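Local coordinates for protein DyP (Bjerkandera adusta, PDB 3VXJ) that probably oxidises dyes and phenolic compounds with hydrogen peroxide, using a bound heme b, as a dye-decolorizing peroxidase, at residues A[240-244]-A[245-249]; A[254-257]-A[258-262]; A[127-130]-A[131-134]; A[42-45]-A[46-50]; A[363-366]-A[367-371]. All blocks are in the same frame, centred on the assembly; numbering follows the deposited sequence.

Contact 1: residues A[240-244]-A[245-249]. With NAG (2-acetamido-2-deoxy-beta-D-glucopyranose), chain C.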
# COMPACT_ATOMS: atom_id res chain seq x y z
N PRO A 240 -27.74 -9.75 -10.04
CA PRO A 240 -28.53 -10.69 -10.85
C PRO A 240 -28.25 -10.64 -12.35
O PRO A 240 -28.39 -11.66 -13.02
CB PRO A 240 -29.99 -10.30 -10.57
CG PRO A 240 -29.94 -8.96 -10.01
CD PRO A 240 -28.60 -8.77 -9.35
N ALA A 241 -27.88 -9.47 -12.88
CA ALA A 241 -27.70 -9.28 -14.32
C ALA A 241 -26.83 -8.06 -14.57
O ALA A 241 -26.76 -7.16 -13.74
CB ALA A 241 -29.04 -9.10 -15.01
N ASN A 242 -26.18 -8.04 -15.72
CA ASN A 242 -25.58 -6.80 -16.17
C ASN A 242 -26.00 -6.57 -17.62
O ASN A 242 -26.88 -7.27 -18.11
CB ASN A 242 -24.07 -6.74 -15.91
CG ASN A 242 -23.28 -7.78 -16.68
OD1 ASN A 242 -23.66 -8.22 -17.77
ND2 ASN A 242 -22.13 -8.15 -16.12
N SER A 243 -25.39 -5.59 -18.28
CA SER A 243 -25.81 -5.21 -19.63
C SER A 243 -25.80 -6.38 -20.60
O SER A 243 -26.63 -6.44 -21.50
CB SER A 243 -24.91 -4.09 -20.18
OG SER A 243 -24.99 -2.91 -19.39
N ALA A 244 -24.85 -7.29 -20.41
CA ALA A 244 -24.65 -8.41 -21.33
C ALA A 244 -25.68 -9.52 -21.17
O ALA A 244 -25.88 -10.32 -22.08
CB ALA A 244 -23.24 -8.95 -21.18
N GLY A 245 -26.33 -9.58 -20.01
CA GLY A 245 -27.34 -10.59 -19.74
C GLY A 245 -27.39 -11.01 -18.29
O GLY A 245 -26.74 -10.41 -17.41
N ASN A 246 -28.21 -12.02 -18.03
CA ASN A 246 -28.35 -12.60 -16.72
C ASN A 246 -27.09 -13.30 -16.27
O ASN A 246 -26.35 -13.88 -17.07
CB ASN A 246 -29.49 -13.61 -16.72
CG ASN A 246 -30.84 -12.96 -16.69
OD1 ASN A 246 -30.99 -11.76 -16.43
ND2 ASN A 246 -31.86 -13.76 -16.94
N LEU A 247 -26.84 -13.25 -14.96
CA LEU A 247 -25.67 -13.87 -14.39
C LEU A 247 -26.07 -15.01 -13.48
O LEU A 247 -27.06 -14.91 -12.76
CB LEU A 247 -24.88 -12.84 -13.58
CG LEU A 247 -24.39 -11.61 -14.36
CD1 LEU A 247 -23.82 -10.58 -13.39
CD2 LEU A 247 -23.34 -12.00 -15.41
N THR A 248 -25.31 -16.10 -13.51
CA THR A 248 -25.48 -17.13 -12.49
C THR A 248 -25.08 -16.49 -11.17
O THR A 248 -24.40 -15.45 -11.16
CB THR A 248 -24.59 -18.35 -12.74
OG1 THR A 248 -23.22 -17.95 -12.62
CG2 THR A 248 -24.84 -18.96 -14.13
N GLN A 249 -25.47 -17.10 -10.05
CA GLN A 249 -25.06 -16.55 -8.77
C GLN A 249 -23.55 -16.42 -8.66
O GLN A 249 -23.05 -15.40 -8.19
CB GLN A 249 -25.63 -17.36 -7.61
CG GLN A 249 -25.29 -16.72 -6.27
CD GLN A 249 -25.56 -17.64 -5.11
OE1 GLN A 249 -25.68 -18.86 -5.27
NE2 GLN A 249 -25.63 -17.07 -3.91
C1 NAG C . -33.22 -13.30 -16.90
C2 NAG C . -34.04 -14.38 -17.61
C3 NAG C . -35.54 -14.12 -17.41
C4 NAG C . -35.86 -13.98 -15.92
C5 NAG C . -34.94 -12.96 -15.25
C6 NAG C . -35.13 -12.94 -13.74
C7 NAG C . -33.81 -13.68 -20.02
C8 NAG C . -33.31 -14.14 -21.35
N2 NAG C . -33.66 -14.55 -19.01
O3 NAG C . -36.30 -15.17 -17.98
O4 NAG C . -37.21 -13.58 -15.76
O5 NAG C . -33.59 -13.26 -15.52
O6 NAG C . -34.32 -11.93 -13.17
O7 NAG C . -34.33 -12.56 -19.92

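Contact 2: residues A[254-257]-A[258-262]. With HEM (protoporphyrin IX containing Fe), chain B.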
# COMPACT_ATOMS: atom_id res chain seq x y z
N GLU A 254 -18.81 -12.86 -8.36
CA GLU A 254 -17.54 -12.42 -8.92
C GLU A 254 -17.66 -11.00 -9.44
O GLU A 254 -16.79 -10.16 -9.21
CB GLU A 254 -17.07 -13.35 -10.05
CG GLU A 254 -16.76 -14.79 -9.64
CD GLU A 254 -15.63 -14.98 -8.61
OE1 GLU A 254 -14.92 -14.03 -8.22
OE2 GLU A 254 -15.46 -16.15 -8.19
N PHE A 255 -18.77 -10.72 -10.14
CA PHE A 255 -19.01 -9.38 -10.66
C PHE A 255 -19.12 -8.35 -9.54
O PHE A 255 -18.51 -7.28 -9.62
CB PHE A 255 -20.26 -9.38 -11.55
CG PHE A 255 -20.53 -8.08 -12.26
CD1 PHE A 255 -19.54 -7.44 -13.02
CD2 PHE A 255 -21.79 -7.52 -12.21
CE1 PHE A 255 -19.83 -6.25 -13.70
CE2 PHE A 255 -22.08 -6.34 -12.89
CZ PHE A 255 -21.10 -5.70 -13.64
N LEU A 256 -19.86 -8.68 -8.48
CA LEU A 256 -19.95 -7.76 -7.34
C LEU A 256 -18.56 -7.45 -6.76
O LEU A 256 -18.26 -6.28 -6.47
CB LEU A 256 -20.91 -8.29 -6.27
CG LEU A 256 -21.08 -7.38 -5.05
CD1 LEU A 256 -21.61 -6.01 -5.41
CD2 LEU A 256 -22.00 -8.05 -4.06
N GLY A 257 -17.71 -8.46 -6.60
CA GLY A 257 -16.34 -8.24 -6.14
C GLY A 257 -15.60 -7.28 -7.04
O GLY A 257 -14.94 -6.33 -6.56
N ALA A 258 -15.71 -7.49 -8.35
CA ALA A 258 -15.06 -6.60 -9.32
C ALA A 258 -15.60 -5.17 -9.26
O ALA A 258 -14.84 -4.21 -9.44
CB ALA A 258 -15.16 -7.17 -10.74
N ARG A 259 -16.89 -5.02 -9.00
CA ARG A 259 -17.52 -3.71 -8.87
C ARG A 259 -17.02 -2.98 -7.62
O ARG A 259 -16.88 -1.75 -7.62
CB ARG A 259 -19.04 -3.86 -8.84
CG ARG A 259 -19.65 -4.39 -10.14
CD ARG A 259 -19.66 -3.34 -11.22
NE ARG A 259 -20.70 -2.35 -10.96
CZ ARG A 259 -20.95 -1.32 -11.77
NH1 ARG A 259 -20.25 -1.15 -12.88
NH2 ARG A 259 -21.91 -0.46 -11.47
N MET A 260 -16.77 -3.74 -6.56
CA MET A 260 -16.25 -3.16 -5.32
C MET A 260 -14.82 -2.65 -5.50
O MET A 260 -14.46 -1.60 -4.97
CB MET A 260 -16.34 -4.18 -4.18
CG MET A 260 -17.77 -4.49 -3.79
SD MET A 260 -17.97 -6.03 -2.86
CE MET A 260 -17.38 -5.52 -1.26
N PHE A 261 -14.01 -3.39 -6.25
CA PHE A 261 -12.61 -3.01 -6.44
C PHE A 261 -12.37 -2.04 -7.58
O PHE A 261 -11.46 -1.19 -7.51
CB PHE A 261 -11.71 -4.23 -6.63
CG PHE A 261 -11.18 -4.77 -5.33
CD1 PHE A 261 -10.08 -4.16 -4.72
CD2 PHE A 261 -11.79 -5.85 -4.70
CE1 PHE A 261 -9.60 -4.63 -3.51
CE2 PHE A 261 -11.30 -6.32 -3.48
CZ PHE A 261 -10.20 -5.72 -2.89
N GLY A 262 -13.18 -2.16 -8.64
CA GLY A 262 -12.92 -1.48 -9.91
C GLY A 262 -12.04 -2.28 -10.87
O GLY A 262 -11.74 -1.80 -11.97
CHA HEM B . -5.08 -0.44 -5.95
CHB HEM B . -6.21 -3.99 -2.87
CHC HEM B . -5.74 -0.95 0.87
CHD HEM B . -4.57 2.61 -2.19
C1A HEM B . -5.46 -1.65 -5.45
C2A HEM B . -5.78 -2.82 -6.23
C3A HEM B . -6.10 -3.80 -5.37
C4A HEM B . -5.96 -3.29 -4.03
CMA HEM B . -6.52 -5.25 -5.71
CAA HEM B . -5.81 -2.87 -7.78
CBA HEM B . -4.48 -3.22 -8.44
CGA HEM B . -3.45 -2.12 -8.39
O1A HEM B . -3.59 -1.08 -9.08
O2A HEM B . -2.43 -2.30 -7.66
C1B HEM B . -6.17 -3.48 -1.59
C2B HEM B . -6.44 -4.23 -0.38
C3B HEM B . -6.30 -3.39 0.66
C4B HEM B . -5.93 -2.10 0.13
CMB HEM B . -6.83 -5.73 -0.35
CAB HEM B . -6.46 -3.69 2.17
CBB HEM B . -6.31 -4.91 2.67
C1C HEM B . -5.43 0.28 0.36
C2C HEM B . -5.29 1.50 1.12
C3C HEM B . -4.98 2.50 0.27
C4C HEM B . -4.91 1.92 -1.05
CMC HEM B . -5.46 1.59 2.65
CAC HEM B . -4.71 3.99 0.58
CBC HEM B . -5.40 4.66 1.51
C1D HEM B . -4.54 2.09 -3.46
C2D HEM B . -4.07 2.82 -4.61
C3D HEM B . -4.24 1.89 -5.77
C4D HEM B . -4.78 0.68 -5.22
CMD HEM B . -3.53 4.26 -4.70
CAD HEM B . -3.90 2.24 -7.23
CBD HEM B . -5.08 3.03 -7.79
CGD HEM B . -4.82 3.46 -9.21
O1D HEM B . -5.71 3.19 -10.07
O2D HEM B . -3.77 4.07 -9.49
NA HEM B . -5.60 -1.97 -4.12
NB HEM B . -5.89 -2.16 -1.25
NC HEM B . -5.23 0.59 -0.97
ND HEM B . -4.92 0.81 -3.85
FE HEM B . -5.48 -0.67 -2.54
O HOH W 1 -3.56 -1.21 -2.48

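Contact 3: residues A[127-130]-A[131-134]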
# COMPACT_ATOMS: atom_id res chain seq x y z
N GLN A 127 12.75 -16.80 0.28
CA GLN A 127 12.35 -17.89 1.19
C GLN A 127 12.38 -17.42 2.63
O GLN A 127 13.18 -16.56 2.99
CB GLN A 127 13.30 -19.10 1.05
CG GLN A 127 13.35 -19.74 -0.35
CD GLN A 127 12.13 -20.59 -0.69
OE1 GLN A 127 12.17 -21.81 -0.56
NE2 GLN A 127 11.05 -19.95 -1.13
N ASP A 128 11.52 -18.01 3.46
CA ASP A 128 11.48 -17.68 4.88
C ASP A 128 12.81 -17.93 5.59
O ASP A 128 13.23 -17.14 6.43
CB ASP A 128 10.34 -18.43 5.57
CG ASP A 128 8.98 -17.91 5.19
OD1 ASP A 128 8.88 -16.73 4.80
OD2 ASP A 128 8.01 -18.68 5.30
N ASP A 129 13.50 -19.01 5.23
CA ASP A 129 14.81 -19.29 5.82
C ASP A 129 15.81 -18.16 5.55
O ASP A 129 16.65 -17.87 6.40
CB ASP A 129 15.37 -20.62 5.30
CG ASP A 129 14.61 -21.83 5.83
OD1 ASP A 129 14.72 -22.90 5.21
OD2 ASP A 129 13.90 -21.72 6.86
N PHE A 130 15.72 -17.54 4.38
CA PHE A 130 16.61 -16.43 4.04
C PHE A 130 16.25 -15.19 4.86
O PHE A 130 17.14 -14.46 5.30
CB PHE A 130 16.57 -16.11 2.54
CG PHE A 130 16.78 -17.31 1.63
CD1 PHE A 130 17.40 -18.50 2.06
CD2 PHE A 130 16.38 -17.23 0.30
CE1 PHE A 130 17.59 -19.58 1.19
CE2 PHE A 130 16.56 -18.31 -0.57
CZ PHE A 130 17.17 -19.47 -0.13
N LEU A 131 14.95 -14.95 5.06
CA LEU A 131 14.52 -13.91 6.00
C LEU A 131 15.14 -14.14 7.37
O LEU A 131 15.65 -13.19 7.97
CB LEU A 131 12.99 -13.88 6.13
CG LEU A 131 12.18 -13.51 4.89
CD1 LEU A 131 10.71 -13.55 5.24
CD2 LEU A 131 12.55 -12.14 4.33
N ASP A 132 15.11 -15.38 7.86
CA ASP A 132 15.74 -15.72 9.14
C ASP A 132 17.25 -15.43 9.14
O ASP A 132 17.77 -14.85 10.09
CB ASP A 132 15.48 -17.18 9.53
CG ASP A 132 14.01 -17.46 9.79
OD1 ASP A 132 13.25 -16.50 10.04
OD2 ASP A 132 13.63 -18.65 9.77
N GLN A 133 17.94 -15.80 8.07
CA GLN A 133 19.38 -15.55 7.98
C GLN A 133 19.67 -14.05 8.06
O GLN A 133 20.57 -13.63 8.79
CB GLN A 133 19.97 -16.15 6.71
CG GLN A 133 19.95 -17.67 6.69
CD GLN A 133 20.50 -18.25 5.40
OE1 GLN A 133 21.40 -17.67 4.78
NE2 GLN A 133 19.98 -19.40 5.01
N PHE A 134 18.89 -13.24 7.35
CA PHE A 134 19.11 -11.80 7.35
C PHE A 134 18.65 -11.10 8.62
O PHE A 134 19.22 -10.07 9.00
CB PHE A 134 18.55 -11.16 6.07
CG PHE A 134 19.45 -11.34 4.89
CD1 PHE A 134 19.53 -12.56 4.23
CD2 PHE A 134 20.27 -10.29 4.46
CE1 PHE A 134 20.39 -12.75 3.14
CE2 PHE A 134 21.14 -10.46 3.37
CZ PHE A 134 21.19 -11.69 2.71

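Contact 4: residues A[42-45]-A[46-50]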
# COMPACT_ATOMS: atom_id res chain seq x y z
N LYS A 42 26.64 2.23 10.56
CA LYS A 42 27.72 2.52 9.62
C LYS A 42 28.35 1.24 9.06
O LYS A 42 28.78 1.23 7.91
CB LYS A 42 28.77 3.43 10.25
CG LYS A 42 28.30 4.88 10.38
CD LYS A 42 29.27 5.73 11.19
CE LYS A 42 29.06 7.21 10.90
NZ LYS A 42 29.95 8.10 11.72
N THR A 43 28.39 0.19 9.87
CA THR A 43 28.82 -1.14 9.42
C THR A 43 27.79 -1.75 8.46
O THR A 43 28.14 -2.32 7.42
CB THR A 43 28.98 -2.10 10.62
OG1 THR A 43 29.92 -1.55 11.54
CG2 THR A 43 29.48 -3.46 10.16
N TYR A 44 26.53 -1.64 8.84
CA TYR A 44 25.44 -2.32 8.16
C TYR A 44 25.12 -1.76 6.77
O TYR A 44 24.93 -2.52 5.81
CB TYR A 44 24.20 -2.30 9.05
CG TYR A 44 23.09 -3.21 8.59
CD1 TYR A 44 23.17 -4.58 8.83
CD2 TYR A 44 21.97 -2.71 7.92
CE1 TYR A 44 22.16 -5.43 8.41
CE2 TYR A 44 20.96 -3.55 7.49
CZ TYR A 44 21.06 -4.90 7.74
OH TYR A 44 20.06 -5.74 7.32
N VAL A 45 25.07 -0.43 6.65
CA VAL A 45 24.52 0.20 5.45
C VAL A 45 25.23 -0.19 4.15
O VAL A 45 24.56 -0.66 3.23
CB VAL A 45 24.38 1.74 5.63
CG1 VAL A 45 24.04 2.42 4.29
CG2 VAL A 45 23.32 2.05 6.65
N PRO A 46 26.57 -0.03 4.07
CA PRO A 46 27.23 -0.37 2.80
C PRO A 46 27.09 -1.84 2.42
O PRO A 46 27.16 -2.17 1.24
CB PRO A 46 28.70 -0.02 3.06
CG PRO A 46 28.84 -0.00 4.54
CD PRO A 46 27.53 0.48 5.06
N GLU A 47 26.90 -2.70 3.41
CA GLU A 47 26.81 -4.15 3.20
C GLU A 47 25.43 -4.64 2.76
O GLU A 47 25.33 -5.58 1.97
CB GLU A 47 27.23 -4.90 4.47
CG GLU A 47 28.66 -4.63 4.94
CD GLU A 47 29.70 -4.75 3.83
OE1 GLU A 47 29.76 -5.80 3.16
OE2 GLU A 47 30.47 -3.77 3.63
N ARG A 48 24.39 -4.00 3.27
CA ARG A 48 23.04 -4.58 3.22
C ARG A 48 21.93 -3.71 2.63
O ARG A 48 20.92 -4.24 2.16
CB ARG A 48 22.61 -5.03 4.62
CG ARG A 48 23.49 -6.13 5.23
CD ARG A 48 23.21 -7.49 4.62
NE ARG A 48 23.96 -8.54 5.30
CZ ARG A 48 24.89 -9.30 4.74
NH1 ARG A 48 25.21 -9.15 3.46
NH2 ARG A 48 25.51 -10.23 5.46
N ILE A 49 22.08 -2.39 2.68
CA ILE A 49 20.97 -1.53 2.26
C ILE A 49 20.92 -1.42 0.74
O ILE A 49 21.88 -0.97 0.10
CB ILE A 49 21.00 -0.14 2.94
CG1 ILE A 49 20.83 -0.28 4.47
CG2 ILE A 49 19.93 0.79 2.34
CD1 ILE A 49 19.45 -0.74 4.97
N THR A 50 19.80 -1.84 0.18
CA THR A 50 19.64 -2.04 -1.26
C THR A 50 19.06 -0.82 -1.97
O THR A 50 17.95 -0.37 -1.64
CB THR A 50 18.74 -3.26 -1.51
OG1 THR A 50 19.17 -4.34 -0.66
CG2 THR A 50 18.82 -3.69 -2.96
O HOH W 2 30.74 -2.58 6.59
O HOH W 3 24.23 0.39 0.61

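Contact 5: residues A[363-366]-A[367-371]. With HEM (protoporphyrin IX containing Fe), chain B.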
# COMPACT_ATOMS: atom_id res chain seq x y z
N ILE A 363 2.73 12.81 3.59
CA ILE A 363 1.78 11.80 4.07
C ILE A 363 0.34 12.25 3.84
O ILE A 363 -0.50 11.49 3.36
CB ILE A 363 2.04 11.43 5.55
CG1 ILE A 363 3.39 10.72 5.68
CG2 ILE A 363 0.91 10.54 6.09
CD1 ILE A 363 3.82 10.47 7.12
N GLY A 364 0.08 13.52 4.15
CA GLY A 364 -1.26 14.09 4.03
C GLY A 364 -1.81 14.16 2.62
O GLY A 364 -3.02 14.32 2.44
N ASN A 365 -0.94 14.04 1.62
CA ASN A 365 -1.34 14.10 0.22
C ASN A 365 -1.45 12.72 -0.44
O ASN A 365 -2.04 12.61 -1.51
CB ASN A 365 -0.36 14.95 -0.59
CG ASN A 365 -0.52 16.42 -0.33
OD1 ASN A 365 -1.48 16.86 0.34
ND2 ASN A 365 0.40 17.20 -0.86
N GLY A 366 -0.86 11.70 0.16
CA GLY A 366 -0.83 10.37 -0.43
C GLY A 366 -1.80 9.47 0.30
O GLY A 366 -3.01 9.67 0.21
N PHE A 367 -1.27 8.53 1.07
CA PHE A 367 -2.06 7.64 1.91
C PHE A 367 -3.22 8.34 2.61
O PHE A 367 -4.36 7.88 2.55
CB PHE A 367 -1.16 7.00 2.96
CG PHE A 367 -1.92 6.32 4.07
CD1 PHE A 367 -2.67 5.16 3.81
CD2 PHE A 367 -1.98 6.89 5.34
CE1 PHE A 367 -3.42 4.57 4.83
CE2 PHE A 367 -2.71 6.29 6.35
CZ PHE A 367 -3.44 5.13 6.10
N ARG A 368 -2.92 9.42 3.33
CA ARG A 368 -3.92 10.01 4.20
C ARG A 368 -5.05 10.68 3.42
O ARG A 368 -6.20 10.65 3.84
CB ARG A 368 -3.24 10.99 5.16
CG ARG A 368 -4.09 11.38 6.33
CD ARG A 368 -3.22 12.16 7.30
NE ARG A 368 -3.90 12.47 8.55
CZ ARG A 368 -4.73 13.49 8.73
NH1 ARG A 368 -4.99 14.34 7.74
NH2 ARG A 368 -5.30 13.67 9.92
N PHE A 369 -4.69 11.30 2.29
CA PHE A 369 -5.67 11.94 1.40
C PHE A 369 -6.58 10.90 0.76
O PHE A 369 -7.80 11.09 0.70
CB PHE A 369 -4.94 12.74 0.33
CG PHE A 369 -5.70 13.93 -0.18
CD1 PHE A 369 -5.57 15.17 0.43
CD2 PHE A 369 -6.53 13.81 -1.29
CE1 PHE A 369 -6.26 16.27 -0.05
CE2 PHE A 369 -7.24 14.92 -1.76
CZ PHE A 369 -7.09 16.15 -1.14
N GLN A 370 -5.98 9.82 0.29
CA GLN A 370 -6.71 8.70 -0.29
C GLN A 370 -7.68 8.08 0.72
O GLN A 370 -8.81 7.73 0.37
CB GLN A 370 -5.73 7.66 -0.82
CG GLN A 370 -4.91 8.19 -1.97
CD GLN A 370 -3.67 7.37 -2.22
OE1 GLN A 370 -3.55 6.23 -1.77
NE2 GLN A 370 -2.71 7.96 -2.93
N GLN A 371 -7.25 7.99 1.97
CA GLN A 371 -8.06 7.40 3.03
C GLN A 371 -9.19 8.33 3.49
O GLN A 371 -10.37 7.94 3.50
CB GLN A 371 -7.19 7.02 4.23
CG GLN A 371 -7.97 6.29 5.33
CD GLN A 371 -8.45 4.92 4.87
OE1 GLN A 371 -7.65 4.08 4.46
NE2 GLN A 371 -9.76 4.71 4.90
CHA HEM B . -5.08 -0.44 -5.95
CHB HEM B . -6.21 -3.99 -2.87
CHC HEM B . -5.74 -0.95 0.87
CHD HEM B . -4.57 2.61 -2.19
C1A HEM B . -5.46 -1.65 -5.45
C2A HEM B . -5.78 -2.82 -6.23
C3A HEM B . -6.10 -3.80 -5.37
C4A HEM B . -5.96 -3.29 -4.03
CMA HEM B . -6.52 -5.25 -5.71
CAA HEM B . -5.81 -2.87 -7.78
CBA HEM B . -4.48 -3.22 -8.44
CGA HEM B . -3.45 -2.12 -8.39
O1A HEM B . -3.59 -1.08 -9.08
O2A HEM B . -2.43 -2.30 -7.66
C1B HEM B . -6.17 -3.48 -1.59
C2B HEM B . -6.44 -4.23 -0.38
C3B HEM B . -6.30 -3.39 0.66
C4B HEM B . -5.93 -2.10 0.13
CMB HEM B . -6.83 -5.73 -0.35
CAB HEM B . -6.46 -3.69 2.17
CBB HEM B . -6.31 -4.91 2.67
C1C HEM B . -5.43 0.28 0.36
C2C HEM B . -5.29 1.50 1.12
C3C HEM B . -4.98 2.50 0.27
C4C HEM B . -4.91 1.92 -1.05
CMC HEM B . -5.46 1.59 2.65
CAC HEM B . -4.71 3.99 0.58
CBC HEM B . -5.40 4.66 1.51
C1D HEM B . -4.54 2.09 -3.46
C2D HEM B . -4.07 2.82 -4.61
C3D HEM B . -4.24 1.89 -5.77
C4D HEM B . -4.78 0.68 -5.22
CMD HEM B . -3.53 4.26 -4.70
CAD HEM B . -3.90 2.24 -7.23
CBD HEM B . -5.08 3.03 -7.79
CGD HEM B . -4.82 3.46 -9.21
O1D HEM B . -5.71 3.19 -10.07
O2D HEM B . -3.77 4.07 -9.49
NA HEM B . -5.60 -1.97 -4.12
NB HEM B . -5.89 -2.16 -1.25
NC HEM B . -5.23 0.59 -0.97
ND HEM B . -4.92 0.81 -3.85
FE HEM B . -5.48 -0.67 -2.54
O HOH W 4 -4.39 14.62 4.86
O HOH W 1 -3.56 -1.21 -2.48

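Contact 1: residues A[240-244]-A[245-249]
Three backbone hydrogen bonds tie residues 240-244 to residues 245-249. Asn242 N donates to Gly245 O at 3.0 Å. Gly245 N answers to Asn242 O at 3.0 Å, but from above the carbonyl plane, 54° out of it. Leu247 N reaches Pro240 O at 2.9 Å. The side-chain amide of Asn242 adds a fourth bond. Its OD1 accepts from Ala244 N at 3.0 Å, which makes an Asx turn. CG lies between the backbone N and the carbonyl carbon (chi1 64°), and this sets OD1 over the turn. ND2 donates to Thr275 O in a nearby loop. The whole is a tight beta hairpin closed by a type I turn from Asn242 to Gly245. Gly245 has phi 148°, where a side chain would jam against the carbonyl oxygen of Ala244. Leu247 packs against the Asn242 side chain, crossing it at about a right angle, with Leu247 CD1 4.0 Å from Asn242 ND2. Ala241 and Asn246 form the non-hydrogen-bonded pair, where Ala241 CB touches Asn246 OD1 at 3.6 Å. The covalent link is N-glycosidic: Asn246 ND2 is joined to C1 of N-acetylglucosamine at 1.4 Å.

Contact 2: residues A[254-257]-A[258-262]
Phe255 O takes the shortest bond across the contact, from Arg259 N at 2.8 Å, nearly along the C=O axis. It belongs to the i to i+4 series of the alpha helix 249-261. Ala258 N to Glu254 O, Met260 N to Leu256 O and Phe261 N to Gly257 O continue that series. Phe255 and Arg259 also meet through their side chains. Phe255 has CG opposite its backbone N (chi1 -174°), and its ring lies beside the arginine chain, pointing the same way. Arg259 CG sits over the ring face, 3.9 Å from the Phe255 centroid and 8° off the normal, a CH-pi contact. Arg259 CD comes within 3.7 Å of Phe255 CZ. The guanidinium itself is turned 29° from the ring plane. It is tied down beyond the helix by the backbone oxygens of Leu405, Gly404 and Glu300. If Phe255 were a serine, the aliphatic part of Arg259 would probably lose the face it rests on. One residue further along, Leu256 CG packs on Met260 SD at 4.0 Å. Gly262 leaves the helix with positive phi, and its N still bonds to Ala258 O. Phe261 lines the heme pocket near the axial His308. Its CE1 approaches the porphyrin bridge carbon CHB of the heme to 3.5 Å.

Contact 3: residues A[127-130]-A[131-134]
The Phe130 ring meets the Gln133 amide at its edge, with CD1 4.0 Å from NE2. The two side chains run side by side, and their planes are 72° apart. One face of the Phe130 ring carries Gln127 CB, 3.6 Å above the plane and offset toward the rim. The Phe134 ring presents an edge to the backbone. Its CD1 lies 3.2 Å from Phe130 O, which is in the ring plane and also accepts the hydrogen bond from Phe134 N. Gln133 has CG beside its backbone N (chi1 -67°), which brings CG to 3.3 Å from Asp129 O. Leu131 CD1 touches Asp128 OD1 at 3.7 Å. Two carboxylates come close as well, with Asp129 OD2 4.2 Å from Asp132 OD2. Their repulsion is probably eased by Arg25, whose NH1 forms a salt bridge with Asp132 OD1. The nearby N-terminal end of the helix may also help to stabilise these negative charges. Gln127 is the N-cap residue. Its O accepts from Leu131 N at 3.2 Å, and Asp128 O accepts from Asp132 N at 2.9 Å. Leu131 and Phe134 pack on Ile123 of strand 119-125, and Leu131 also on strand 23-31. These are the N-cap and first two turns of helix 128-142, the second helix of a ferredoxin-like alpha+beta fold, lying on its four-stranded antiparallel sheet.

Contact 4: residues A[42-45]-A[46-50]
Tyr44 O accepts from Arg48 N at 3.0 Å, and Val45 O from Ile49 N at 3.1 Å, but Pro46 has no N-H to give and kinks the helix. Its CD instead lies 3.2 Å from Lys42 O. The Tyr44 side chain leaves with CG opposite the backbone N (chi1 -168°) and lays its ring under Arg48. Arg48 CB stands over the ring face, 3.7 Å from the Tyr44 centroid and 21° off the normal, a CH-pi contact. The guanidinium plane is almost perpendicular to the ring, at 89°. Ile49 CD1 comes to the ring edge, 4.1 Å from Tyr44 CE2. Val45 CG2 packs on Ile49 CG1 at 4.0 Å. A water donates to both Val45 O and Ile49 O where the helix ends. Replacing Tyr44 with a serine would probably leave a gap under Arg48, whose CB and CG would lose the ring face, with the Asp137 salt bridge left to hold the chain. The Tyr44 ring also meets Phe142 edge-to-face and touches Ile138 of helix 128-142. On that helix, Asp137 makes a salt bridge with Arg48 NE. Val45 faces helix 433-440, and Ile49 rests on Val67 and Leu69 of strand 65-71.

Contact 5: residues A[363-366]-A[367-371]
Gln370 wraps its side chain round Gly366 O on the way to the heme. Gln370 CB is 3.5 Å from Gly366 O and also near the heme vinyl carbon CBC. CG lies beside the backbone N (chi1 -65°) and comes to 3.2 Å from Gly366 O. Beyond CG the chain is extended, and CD still lies against the same oxygen. At the tip, Gln370 OE1 touches the vinyl carbon CAC of the heme at 3.4 Å and also approaches the methyl CMD. NE2 donates to Phe325 O. Gly366, the N-cap residue, accepts a nearly straight bond (174°) from Gln370 N at 3.0 Å. This starts the helix 367-375, which follows strand 353-360. Ile363 O takes two bonds, from Gly366 N and Arg368 N, on opposite faces of its carbonyl plane. Arg368 runs extended to the other side, where NE makes a salt bridge with Asp97. A water in the guanidinium plane accepts from Arg368 NH1 at 3.0 Å and donates to Gly364 O at 2.8 Å. Gly364 O also meets the Phe369 ring at its edge, 3.4 Å from CD1. Phe367 CD1 lies 3.6 Å from CBC of the heme. Phe367, Gln370 and Gln371 line the heme pocket. The vinyl and methyl rim of the porphyrin is thus held by van der Waals contacts. The bond from NE2 to Phe325 O probably fixes the amide so that OE1, not NE2, faces this rim.

How the contacts relate
Along the chain the order is contacts 4, 3, 1, 2 and 5. Contacts 4 and 3 belong to the N-terminal ferredoxin-like domain. Their centres are about 17 Å apart, and they touch where Phe134 packs on Arg48, joining helices 34-48 and 128-142. Contacts 1 and 2 lie in the C-terminal half, about 13 Å apart between centres. There the hairpin packs on Phe255 of the helix that follows it. Contact 5, after strand 353-360 of the second sheet, is about 24 Å from contact 2 between centres. Both touch the heme. Contact 1, with its sugar at the surface, joins contact 2 through Phe255. Contacts 1 and 4 are farthest apart, about 56 Å between centres.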